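Local coordinates for polyhedrin (Uranotaenia sapphirina cypovirus, PDB 4ZQX), which forms the crystalline matrix of viral polyhedra, the protein crystals that encase cypovirus particles, and binds ATP in a pocket of each subunit, at residues 103-108 with 150-155. Residues are numbered along the deposited sequence; the frame is centred on the assembly and turned at random.
With ATP (adenosine-5'-triphosphate), chain B.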
loop_
_atom_site.group_PDB
_atom_site.type_symbol
_atom_site.label_atom_id
_atom_site.label_comp_id
_atom_site.label_asym_id
_atom_site.label_seq_id
_atom_site.Cartn_x
_atom_site.Cartn_y
_atom_site.Cartn_z
ATOM N N SER A 103 4.089 -20.014 9.019
ATOM C CA SER A 103 5.473 -19.927 9.448
ATOM C C SER A 103 5.976 -18.531 9.148
ATOM O O SER A 103 5.790 -18.036 8.041
ATOM C CB SER A 103 6.320 -20.926 8.662
ATOM O OG SER A 103 5.823 -22.232 8.819
ATOM N N PHE A 104 6.640 -17.926 10.127
ATOM C CA PHE A 104 7.167 -16.575 10.019
ATOM C C PHE A 104 8.680 -16.645 10.157
ATOM O O PHE A 104 9.176 -17.003 11.213
ATOM C CB PHE A 104 6.602 -15.677 11.131
ATOM C CG PHE A 104 5.118 -15.491 11.065
ATOM C CD1 PHE A 104 4.262 -16.446 11.581
ATOM C CD2 PHE A 104 4.577 -14.365 10.479
ATOM C CE1 PHE A 104 2.903 -16.277 11.507
ATOM C CE2 PHE A 104 3.226 -14.200 10.406
ATOM C CZ PHE A 104 2.386 -15.162 10.920
ATOM N N TYR A 105 9.396 -16.293 9.092
ATOM C CA TYR A 105 10.855 -16.330 9.071
ATOM C C TYR A 105 11.407 -14.908 9.072
ATOM O O TYR A 105 11.095 -14.136 8.179
ATOM C CB TYR A 105 11.326 -17.094 7.833
ATOM C CG TYR A 105 11.009 -18.567 7.927
ATOM C CD1 TYR A 105 11.783 -19.403 8.720
ATOM C CD2 TYR A 105 9.922 -19.119 7.260
ATOM C CE1 TYR A 105 11.496 -20.747 8.844
ATOM C CE2 TYR A 105 9.645 -20.473 7.358
ATOM C CZ TYR A 105 10.434 -21.280 8.166
ATOM O OH TYR A 105 10.192 -22.637 8.312
ATOM N N LEU A 106 12.195 -14.570 10.094
ATOM C CA LEU A 106 12.761 -13.228 10.242
ATOM C C LEU A 106 14.278 -13.299 10.201
ATOM O O LEU A 106 14.874 -14.131 10.894
ATOM C CB LEU A 106 12.334 -12.597 11.581
ATOM C CG LEU A 106 10.892 -12.106 11.748
ATOM C CD1 LEU A 106 9.902 -13.259 11.772
ATOM C CD2 LEU A 106 10.763 -11.279 13.022
ATOM N N ARG A 107 14.911 -12.438 9.407
ATOM C CA ARG A 107 16.362 -12.489 9.294
ATOM C C ARG A 107 16.928 -11.088 9.232
ATOM O O ARG A 107 16.526 -10.294 8.394
ATOM C CB ARG A 107 16.797 -13.274 8.039
ATOM C CG ARG A 107 18.283 -13.647 8.026
ATOM C CD ARG A 107 18.774 -14.081 6.628
ATOM N NE ARG A 107 20.089 -14.717 6.699
ATOM C CZ ARG A 107 21.251 -14.069 6.702
ATOM N NH1 ARG A 107 21.283 -12.748 6.609
ATOM N NH2 ARG A 107 22.387 -14.748 6.788
ATOM N N GLY A 108 17.883 -10.804 10.103
ATOM C CA GLY A 108 18.544 -9.519 10.094
ATOM C C GLY A 108 18.689 -8.889 11.453
ATOM O O GLY A 108 18.641 -9.570 12.486
ATOM N N VAL A 150 11.925 -19.169 17.712
ATOM C CA VAL A 150 12.747 -20.362 17.621
ATOM C C VAL A 150 13.999 -20.001 16.802
ATOM O O VAL A 150 13.882 -19.473 15.708
ATOM C CB VAL A 150 11.957 -21.475 16.897
ATOM C CG1 VAL A 150 12.821 -22.714 16.680
ATOM C CG2 VAL A 150 10.689 -21.833 17.678
ATOM N N ASP A 151 15.188 -20.290 17.321
ATOM C CA ASP A 151 16.431 -19.946 16.619
ATOM C C ASP A 151 16.694 -20.946 15.510
ATOM O O ASP A 151 16.491 -22.148 15.722
ATOM C CB ASP A 151 17.652 -19.942 17.559
ATOM C CG ASP A 151 17.538 -18.931 18.677
ATOM O OD1 ASP A 151 16.692 -18.015 18.601
ATOM O OD2 ASP A 151 18.317 -19.050 19.643
ATOM N N LEU A 152 17.160 -20.448 14.351
ATOM C CA LEU A 152 17.505 -21.288 13.205
ATOM C C LEU A 152 18.826 -20.835 12.610
ATOM O O LEU A 152 19.196 -19.676 12.758
ATOM C CB LEU A 152 16.428 -21.223 12.125
ATOM C CG LEU A 152 15.075 -21.860 12.439
ATOM C CD1 LEU A 152 14.127 -21.689 11.268
ATOM C CD2 LEU A 152 15.211 -23.350 12.794
ATOM N N PRO A 153 19.549 -21.749 11.937
ATOM C CA PRO A 153 20.843 -21.371 11.357
ATOM C C PRO A 153 20.720 -20.297 10.287
ATOM O O PRO A 153 19.822 -20.400 9.444
ATOM C CB PRO A 153 21.326 -22.666 10.703
ATOM C CG PRO A 153 20.649 -23.741 11.435
ATOM C CD PRO A 153 19.305 -23.194 11.832
ATOM N N SER A 154 21.605 -19.301 10.330
ATOM C CA SER A 154 21.685 -18.286 9.286
ATOM C C SER A 154 23.046 -18.326 8.594
ATOM O O SER A 154 23.419 -17.402 7.873
ATOM C CB SER A 154 21.421 -16.898 9.863
ATOM O OG SER A 154 22.438 -16.486 10.753
ATOM N N CYS A 155 23.777 -19.410 8.821
ATOM C CA CYS A 155 25.020 -19.676 8.094
ATOM C C CYS A 155 26.095 -18.598 8.289
ATOM O O CYS A 155 26.831 -18.240 7.358
ATOM C CB CYS A 155 24.713 -19.892 6.614
ATOM S SG CYS A 155 23.689 -21.343 6.314
HETATM P PG ATP B . 24.204 -18.817 12.882
HETATM O O1G ATP B . 24.507 -19.373 14.250
HETATM O O2G ATP B . 22.810 -18.251 12.696
HETATM O O3G ATP B . 25.299 -17.921 12.332
HETATM P PB ATP B . 24.962 -21.455 11.989
HETATM O O1B ATP B . 24.997 -21.992 10.577
HETATM O O2B ATP B . 26.248 -21.212 12.739
HETATM O O3B ATP B . 24.085 -20.101 11.911
HETATM P PA ATP B . 24.152 -23.098 14.271
HETATM O O1A ATP B . 24.620 -24.517 14.066
HETATM O O2A ATP B . 24.933 -22.178 15.190
HETATM O O3A ATP B . 23.952 -22.429 12.807
HETATM O "O5'" ATP B . 22.629 -23.180 14.827
HETATM C "C5'" ATP B . 21.875 -22.000 15.116
HETATM C "C4'" ATP B . 20.636 -22.417 15.894
HETATM O "O4'" ATP B . 19.782 -23.211 15.067
HETATM C "C3'" ATP B . 20.974 -23.277 17.103
HETATM O "O3'" ATP B . 20.241 -22.799 18.228
HETATM C "C2'" ATP B . 20.502 -24.671 16.742
HETATM O "O2'" ATP B . 20.059 -25.467 17.851
HETATM C "C1'" ATP B . 19.369 -24.385 15.770
HETATM N N9 ATP B . 19.166 -25.556 14.886
HETATM C C8 ATP B . 20.081 -26.112 14.057
HETATM N N7 ATP B . 19.554 -27.182 13.405
HETATM C C5 ATP B . 18.286 -27.308 13.829
HETATM C C6 ATP B . 17.178 -28.229 13.547
HETATM N N6 ATP B . 17.404 -29.212 12.653
HETATM N N1 ATP B . 15.998 -28.050 14.191
HETATM C C2 ATP B . 15.835 -27.042 15.075
HETATM N N3 ATP B . 16.811 -26.167 15.381
HETATM C C4 ATP B . 18.031 -26.244 14.803
#
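Arg-107 NH2 donates a hydrogen bond to the backbone carbonyl O of Ser-154 at 3.0 Å. The acceptor uses a lone pair in the carbonyl plane but lies 16° out of the guanidinium plane, and the N-H...O angle of 140° marks a bent bond. With CG anti to the backbone N (chi1 -167°) and the chain extended to NE, the side chain spans the gap to the loop after strand 150-152. The apolar part is a glancing touch: Leu-152 CD1 meets the ring edge of Tyr-105 in plane, 3.7 Å from CE1, while the Tyr-105 hydroxyl is hydrogen-bonded to Leu-230 N and Tyr-164 OH. Strand 160-166 lies between the two strands in the antiparallel sheet, so no backbone pairing joins them. Between the segments the contact is sparse; packing is closer where the loop meets ATP. There Ser-154 N bonds to both ATP O2G and ATP O3B, and Ser-154 OG gives ATP O2G a second bond at 2.7 Å. Pro-153 CD packs 3.3 Å from ATP O4'. At the solvent side, exposed Cys-155 adds weak N-H bonds to ATP O3B and O1B. Arg-107 is thus a second-shell residue, probably steadying the Ser-154 peptide and adding positive charge behind the loop that holds the ATP phosphates.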